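Local coordinates for protein ribokinase (Arabidopsis thaliana, PDB 6ILS) that phosphorylates D-ribose at O-5, using ATP and a divalent cation, most likely magnesium, to give D-ribose 5-phosphate, at residues S126-D129 against L130-V133; L141-E144 against I145-I149; S187-E190 against T191-S194. All coordinates share one frame; numbering follows the deposited sequence.

Interaction 1. Residues S126-D129 against L130-V133; sequences SDDD and LEIV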
# COMPACT_ATOMS: atom_id res chain seq x y z
N SER B 126 -15.86 25.68 -4.79
CA SER B 126 -16.87 26.23 -5.70
C SER B 126 -18.26 26.00 -5.12
O SER B 126 -18.46 25.09 -4.32
CB SER B 126 -16.76 25.59 -7.08
OG SER B 126 -17.41 24.33 -7.10
N ASP B 127 -19.22 26.82 -5.54
CA ASP B 127 -20.54 26.81 -4.93
C ASP B 127 -21.37 25.59 -5.30
O ASP B 127 -22.42 25.33 -4.68
CB ASP B 127 -21.30 28.08 -5.31
CG ASP B 127 -21.08 29.20 -4.32
OD1 ASP B 127 -20.11 29.97 -4.48
OD2 ASP B 127 -21.88 29.31 -3.36
N ASP B 128 -20.92 24.81 -6.28
CA ASP B 128 -21.58 23.55 -6.56
C ASP B 128 -20.73 22.40 -6.07
O ASP B 128 -21.10 21.23 -6.23
CB ASP B 128 -21.90 23.42 -8.05
CG ASP B 128 -23.32 23.91 -8.39
OD1 ASP B 128 -24.30 23.23 -8.03
OD2 ASP B 128 -23.45 24.99 -9.01
N ASP B 129 -19.60 22.73 -5.45
CA ASP B 129 -18.97 21.81 -4.51
C ASP B 129 -19.76 21.90 -3.22
O ASP B 129 -19.97 20.90 -2.54
CB ASP B 129 -17.50 22.15 -4.24
CG ASP B 129 -16.61 21.95 -5.46
OD1 ASP B 129 -16.66 20.86 -6.07
OD2 ASP B 129 -15.83 22.88 -5.76
N LEU B 130 -20.20 23.12 -2.90
CA LEU B 130 -20.92 23.41 -1.67
C LEU B 130 -22.42 23.21 -1.76
O LEU B 130 -23.12 23.33 -0.76
CB LEU B 130 -20.65 24.85 -1.22
CG LEU B 130 -19.23 25.21 -0.80
CD1 LEU B 130 -19.15 26.68 -0.44
CD2 LEU B 130 -18.77 24.34 0.36
N GLU B 131 -22.93 22.93 -2.96
CA GLU B 131 -24.37 22.73 -3.10
C GLU B 131 -24.85 21.53 -2.29
O GLU B 131 -25.96 21.55 -1.74
CB GLU B 131 -24.75 22.54 -4.57
CG GLU B 131 -24.17 21.28 -5.20
CD GLU B 131 -24.98 20.79 -6.38
OE1 GLU B 131 -26.06 21.36 -6.65
OE2 GLU B 131 -24.53 19.83 -7.04
N ILE B 132 -24.03 20.50 -2.20
CA ILE B 132 -24.46 19.29 -1.52
C ILE B 132 -24.52 19.52 -0.02
O ILE B 132 -25.43 19.03 0.63
CB ILE B 132 -23.55 18.06 -1.85
CG1 ILE B 132 -24.13 16.78 -1.23
CG2 ILE B 132 -22.11 18.29 -1.43
CD1 ILE B 132 -25.58 16.53 -1.56
N VAL B 133 -23.59 20.31 0.52
CA VAL B 133 -23.60 20.59 1.95
C VAL B 133 -24.76 21.51 2.28
O VAL B 133 -25.37 21.40 3.35
CB VAL B 133 -22.25 21.18 2.47
CG1 VAL B 133 -21.08 20.31 2.00
CG2 VAL B 133 -22.05 22.61 2.04
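S126 O and L130 N close the turn that leads into the helix, through a hydrogen bond of 3.0 Å. The same carbonyl also accepts from D129 N, so S126 O is gripped by two consecutive amides. Side chains reinforce this turn from within: D129 OD2 takes up S126 N at 3.0 Å through its anti lone pair, and it meets S126 OG at 2.5 Å from above the carboxylate plane. D129 N reaches back to S126 OG only weakly. With CG beside its own backbone N (chi1 -66°), D129 folds its carboxylate over the start of the turn, and its other oxygen, OD1, makes a salt bridge with R88.

Charge works differently at D128 and E131. D128 OD1 and E131 OE1 lie 2.9 Å apart with the carboxylate planes 78° apart, a proximity of like charges that could raise the pKa of one of them. E131 OE2 is hydrogen-bonded to Y86, and D127 is paired with R134.

Carbon atoms also lie against backbone carbonyls: L130 CG sits 3.6 Å from S126 O, and I132 CG2 3.6 Å from D129 O, a buried carbonyl with no polar partner in the model. The turn opens helix 131-134, whose I132 and V133 lean on strands 56-63 and 5-8, while L130 and V133 meet helix 147-158 at A156 and V153.

Interaction 2. Residues L141-E144 against I145-I149; sequences LQRE and IPDSI. With RIB (alpha-D-ribofuranose), chain F.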
# COMPACT_ATOMS: atom_id res chain seq x y z
N LEU B 141 -17.60 16.26 9.68
CA LEU B 141 -16.21 16.59 9.36
C LEU B 141 -15.27 15.88 10.32
O LEU B 141 -15.68 15.50 11.43
CB LEU B 141 -16.00 18.11 9.45
CG LEU B 141 -17.06 18.96 8.74
CD1 LEU B 141 -16.89 20.45 9.10
CD2 LEU B 141 -17.00 18.76 7.19
N GLN B 142 -14.01 15.69 9.91
CA GLN B 142 -12.96 15.23 10.81
C GLN B 142 -11.71 16.09 10.57
O GLN B 142 -11.80 17.11 9.88
CB GLN B 142 -12.63 13.75 10.61
CG GLN B 142 -13.84 12.88 10.25
CD GLN B 142 -14.30 13.09 8.80
OE1 GLN B 142 -13.48 13.22 7.87
NE2 GLN B 142 -15.60 13.12 8.61
N ARG B 143 -10.57 15.67 11.09
CA ARG B 143 -9.37 16.48 10.91
C ARG B 143 -8.28 15.78 10.12
O ARG B 143 -7.13 15.69 10.54
CB ARG B 143 -8.87 16.94 12.26
CG ARG B 143 -9.95 17.74 12.96
CD ARG B 143 -9.40 18.85 13.81
NE ARG B 143 -8.57 19.80 13.08
CZ ARG B 143 -7.35 20.15 13.48
NH1 ARG B 143 -6.84 19.59 14.57
NH2 ARG B 143 -6.63 21.03 12.79
N GLU B 144 -8.67 15.30 8.94
CA GLU B 144 -7.77 14.60 8.02
C GLU B 144 -7.81 15.23 6.62
O GLU B 144 -7.34 14.63 5.65
CB GLU B 144 -8.13 13.10 7.96
CG GLU B 144 -7.87 12.36 9.26
CD GLU B 144 -7.95 10.83 9.13
OE1 GLU B 144 -8.69 10.31 8.26
OE2 GLU B 144 -7.23 10.15 9.90
N ILE B 145 -8.40 16.42 6.54
CA ILE B 145 -8.33 17.27 5.34
C ILE B 145 -8.00 18.70 5.85
O ILE B 145 -8.03 18.95 7.06
CB ILE B 145 -9.64 17.27 4.50
CG1 ILE B 145 -10.75 18.01 5.24
CG2 ILE B 145 -10.07 15.83 4.14
CD1 ILE B 145 -12.01 18.19 4.47
N PRO B 146 -7.64 19.63 4.94
CA PRO B 146 -7.15 20.92 5.45
C PRO B 146 -8.15 21.73 6.29
O PRO B 146 -9.32 21.76 5.97
CB PRO B 146 -6.81 21.69 4.17
CG PRO B 146 -6.44 20.63 3.19
CD PRO B 146 -7.38 19.48 3.50
N ASP B 147 -7.65 22.40 7.33
CA ASP B 147 -8.45 23.32 8.13
C ASP B 147 -9.27 24.27 7.26
O ASP B 147 -10.43 24.56 7.55
CB ASP B 147 -7.55 24.14 9.07
CG ASP B 147 -7.01 23.32 10.24
OD1 ASP B 147 -7.66 22.34 10.65
OD2 ASP B 147 -5.93 23.67 10.76
N SER B 148 -8.67 24.73 6.18
CA SER B 148 -9.31 25.73 5.33
C SER B 148 -10.58 25.21 4.70
O SER B 148 -11.58 25.92 4.63
CB SER B 148 -8.36 26.20 4.22
OG SER B 148 -9.10 26.87 3.22
N ILE B 149 -10.53 23.96 4.25
CA ILE B 149 -11.69 23.32 3.66
C ILE B 149 -12.77 23.08 4.71
O ILE B 149 -13.95 23.33 4.44
CB ILE B 149 -11.28 21.98 2.99
CG1 ILE B 149 -10.26 22.27 1.87
CG2 ILE B 149 -12.50 21.25 2.45
CD1 ILE B 149 -10.80 23.20 0.80
O5 RIB F . -10.57 5.99 12.43
C5 RIB F . -9.98 5.06 11.55
C4 RIB F . -9.24 5.71 10.58
O4 RIB F . -8.22 6.66 11.16
C3 RIB F . -8.34 4.59 9.89
O3 RIB F . -9.16 3.96 8.79
C2 RIB F . -7.26 5.15 9.57
O2 RIB F . -7.09 5.29 8.10
C1 RIB F . -7.22 6.64 10.31
O1 RIB F . -7.35 7.64 9.38
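The guanidinium of R143 and the carboxylate of D147 lie nearly in one plane, 12° apart, and meet at their edges. NH2 donates to D147 OD1 at 2.7 Å, in the guanidinium plane and almost straight (173°), entering the syn lone pair of that oxygen. The salt bridge rests on a single N-H...O bond: D147 OD2 stays 3.4 Å from R143 NH2, and R143 NE is 3.6 Å from D147 OD1. A further edge of the guanidinium is held by NH1, which donates to the backbone carbonyl of T173. Although the R143 side chain leaves the backbone heading away from the helix, bends in the chain at CB-CG and CG-CD (chi3 58°) turn its tip back to D147.

The bridge ties the end of strand 138-143 to the first turn of helix 147-158, the opening of a beta-alpha-beta unit that returns through strand 164-170. P146 holds the N-cap position, and D147 is the first residue after it, where a negative charge would be expected to suit the helix dipole. I145 forms the bend between strand and helix, its CG2 3.3 Å from E144 O, and its side chain packs on V8 and N150.

At this same bend E144 points an extended side chain at the sugar. Its OE2 accepts from ribose O1 at 2.6 Å, while OE1 accepts from S10 OG and K41 N, so both carboxylate oxygens are engaged. N12, D14, G40, K41 and D259 are also hydrogen-bonded to the ribose.

Interaction 3. Residues S187-E190 against T191-S194; sequences SPNE and TELS. With ATP (adenosine-5'-triphosphate), chain E.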
# COMPACT_ATOMS: atom_id res chain seq x y z
N SER B 187 -16.79 16.47 18.66
CA SER B 187 -16.71 15.10 19.18
C SER B 187 -15.28 14.59 19.34
O SER B 187 -14.70 14.00 18.42
CB SER B 187 -17.53 14.14 18.28
OG SER B 187 -17.68 12.86 18.90
N PRO B 188 -14.69 14.82 20.52
CA PRO B 188 -13.36 14.32 20.87
C PRO B 188 -13.41 13.07 21.71
O PRO B 188 -14.41 12.85 22.40
CB PRO B 188 -12.78 15.46 21.70
CG PRO B 188 -13.98 15.92 22.49
CD PRO B 188 -15.18 15.76 21.54
N ASN B 189 -12.35 12.28 21.68
CA ASN B 189 -12.16 11.29 22.73
C ASN B 189 -11.46 11.97 23.91
O ASN B 189 -11.26 13.18 23.90
CB ASN B 189 -11.37 10.06 22.24
CG ASN B 189 -9.96 10.38 21.77
OD1 ASN B 189 -9.39 11.42 22.11
ND2 ASN B 189 -9.39 9.48 20.99
N GLU B 190 -11.11 11.18 24.92
CA GLU B 190 -10.47 11.69 26.13
C GLU B 190 -9.14 12.38 25.83
O GLU B 190 -8.87 13.47 26.34
CB GLU B 190 -10.22 10.55 27.12
CG GLU B 190 -11.49 9.91 27.64
CD GLU B 190 -11.24 8.76 28.60
OE1 GLU B 190 -10.79 9.02 29.74
OE2 GLU B 190 -11.47 7.60 28.20
N THR B 191 -8.32 11.74 25.02
CA THR B 191 -7.00 12.27 24.71
C THR B 191 -7.08 13.54 23.85
O THR B 191 -6.36 14.51 24.08
CB THR B 191 -6.15 11.22 24.02
OG1 THR B 191 -6.10 10.06 24.86
CG2 THR B 191 -4.74 11.73 23.76
N GLU B 192 -7.99 13.54 22.88
CA GLU B 192 -8.19 14.71 22.03
C GLU B 192 -8.75 15.87 22.82
O GLU B 192 -8.39 17.03 22.58
CB GLU B 192 -9.11 14.37 20.86
CG GLU B 192 -8.46 13.38 19.90
CD GLU B 192 -9.45 12.64 19.02
OE1 GLU B 192 -10.68 12.82 19.16
OE2 GLU B 192 -8.96 11.86 18.17
N LEU B 193 -9.62 15.57 23.78
CA LEU B 193 -10.21 16.62 24.60
C LEU B 193 -9.15 17.26 25.49
O LEU B 193 -9.15 18.46 25.69
CB LEU B 193 -11.35 16.07 25.45
CG LEU B 193 -12.03 17.02 26.43
CD1 LEU B 193 -12.74 18.17 25.73
CD2 LEU B 193 -13.01 16.22 27.30
N SER B 194 -8.27 16.42 26.03
CA SER B 194 -7.16 16.90 26.86
C SER B 194 -6.14 17.70 26.06
O SER B 194 -5.68 18.75 26.51
CB SER B 194 -6.46 15.72 27.54
OG SER B 194 -5.30 16.15 28.23
PG ATP E . -11.91 7.15 19.15
O1G ATP E . -12.39 8.44 18.60
O2G ATP E . -11.77 6.11 18.04
O3G ATP E . -10.55 7.30 19.77
PB ATP E . -12.60 6.01 21.62
O1B ATP E . -13.83 5.74 22.37
O2B ATP E . -11.77 6.87 22.46
O3B ATP E . -12.98 6.71 20.25
PA ATP E . -12.00 3.17 21.36
O1A ATP E . -11.61 2.68 22.75
O2A ATP E . -11.22 2.43 20.31
O3A ATP E . -11.70 4.72 21.24
O5' ATP E . -13.53 2.89 21.13
C5' ATP E . -14.17 3.36 19.96
C4' ATP E . -15.73 3.12 20.15
O4' ATP E . -15.98 1.63 20.45
C3' ATP E . -16.13 3.77 21.16
O3' ATP E . -17.45 4.29 20.93
C2' ATP E . -16.20 2.69 22.42
O2' ATP E . -17.15 3.23 23.38
C1' ATP E . -16.53 1.58 21.90
N9 ATP E . -15.80 0.47 22.55
C8 ATP E . -14.52 0.17 22.93
N7 ATP E . -14.54 -1.07 23.49
C5 ATP E . -15.83 -1.54 23.44
C6 ATP E . -16.40 -2.73 23.87
N6 ATP E . -15.74 -3.84 24.51
N1 ATP E . -17.70 -2.94 23.70
C2 ATP E . -18.49 -1.98 23.09
N3 ATP E . -17.94 -0.81 22.67
C4 ATP E . -16.60 -0.59 22.85
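A capping box starts helix 190-197, and its N-cap residue, N189, also contacts the ATP. N189 OD1 accepts from E192 N at 2.7 Å, nearly in line with the C=O bond, and in return E192 OE1 accepts from N189 N at 3.1 Å. That second donor arrives from above the carboxylate plane, 44° out of it. Chi1 of 62° tucks the N189 amide between its backbone N and carbonyl carbon, from where OD1 can reach the first helical turn. The amide and the E192 carboxylate are stacked with their planes 30° apart, N189 CG lying 3.6 Å from E192 CD, and the two side chains cross at about a right angle.

With the oxygen committed to the helix end, the nitrogen serves the nucleotide: N189 ND2 donates to O3G of the gamma-phosphate at 2.8 Å, and N189 CB stands 3.2 Å from O2B of the beta-phosphate. Held at both ends, by E192 N and by the phosphate, the amide is restrained in its rotation, with its NH2 group facing the phosphates. The N-terminal end of the helix dipole would also be expected to favour a nearby anion.

Ordinary helical bonds follow, L193 N to N189 O at 2.9 Å and S194 N to E190 O. P188 CG rests on L193 CB at 4.0 Å, the two side chains crossing at a slant. Beyond them L193 packs on I207, A210 and C214 of helix 204-216, P188 and E192 touch V168 of strand 164-170, and S187, ending strand 185-187, accepts a hydrogen bond at its carbonyl from K225 NZ.

The three contacts follow one another along the chain, each at a helix start. Interaction 1 opens helix 131-134, which leads directly into strand 138-143, where interaction 2 begins; their centres are 16 Å apart and their nearest atoms about 6 Å. Interactions 2 and 3 have centres 17 Å apart and sit just past the ends of strands 138-143 and 185-187, parallel members of the nine-stranded sheet separated by strand 164-170. At these carboxy-terminal strand ends one loop reaches the ribose and the other the ATP phosphates, as suits a phosphoryl-transfer cleft. Interaction 1, 30 Å from interaction 3 between centres, lies remote from the substrate and nucleotide sites.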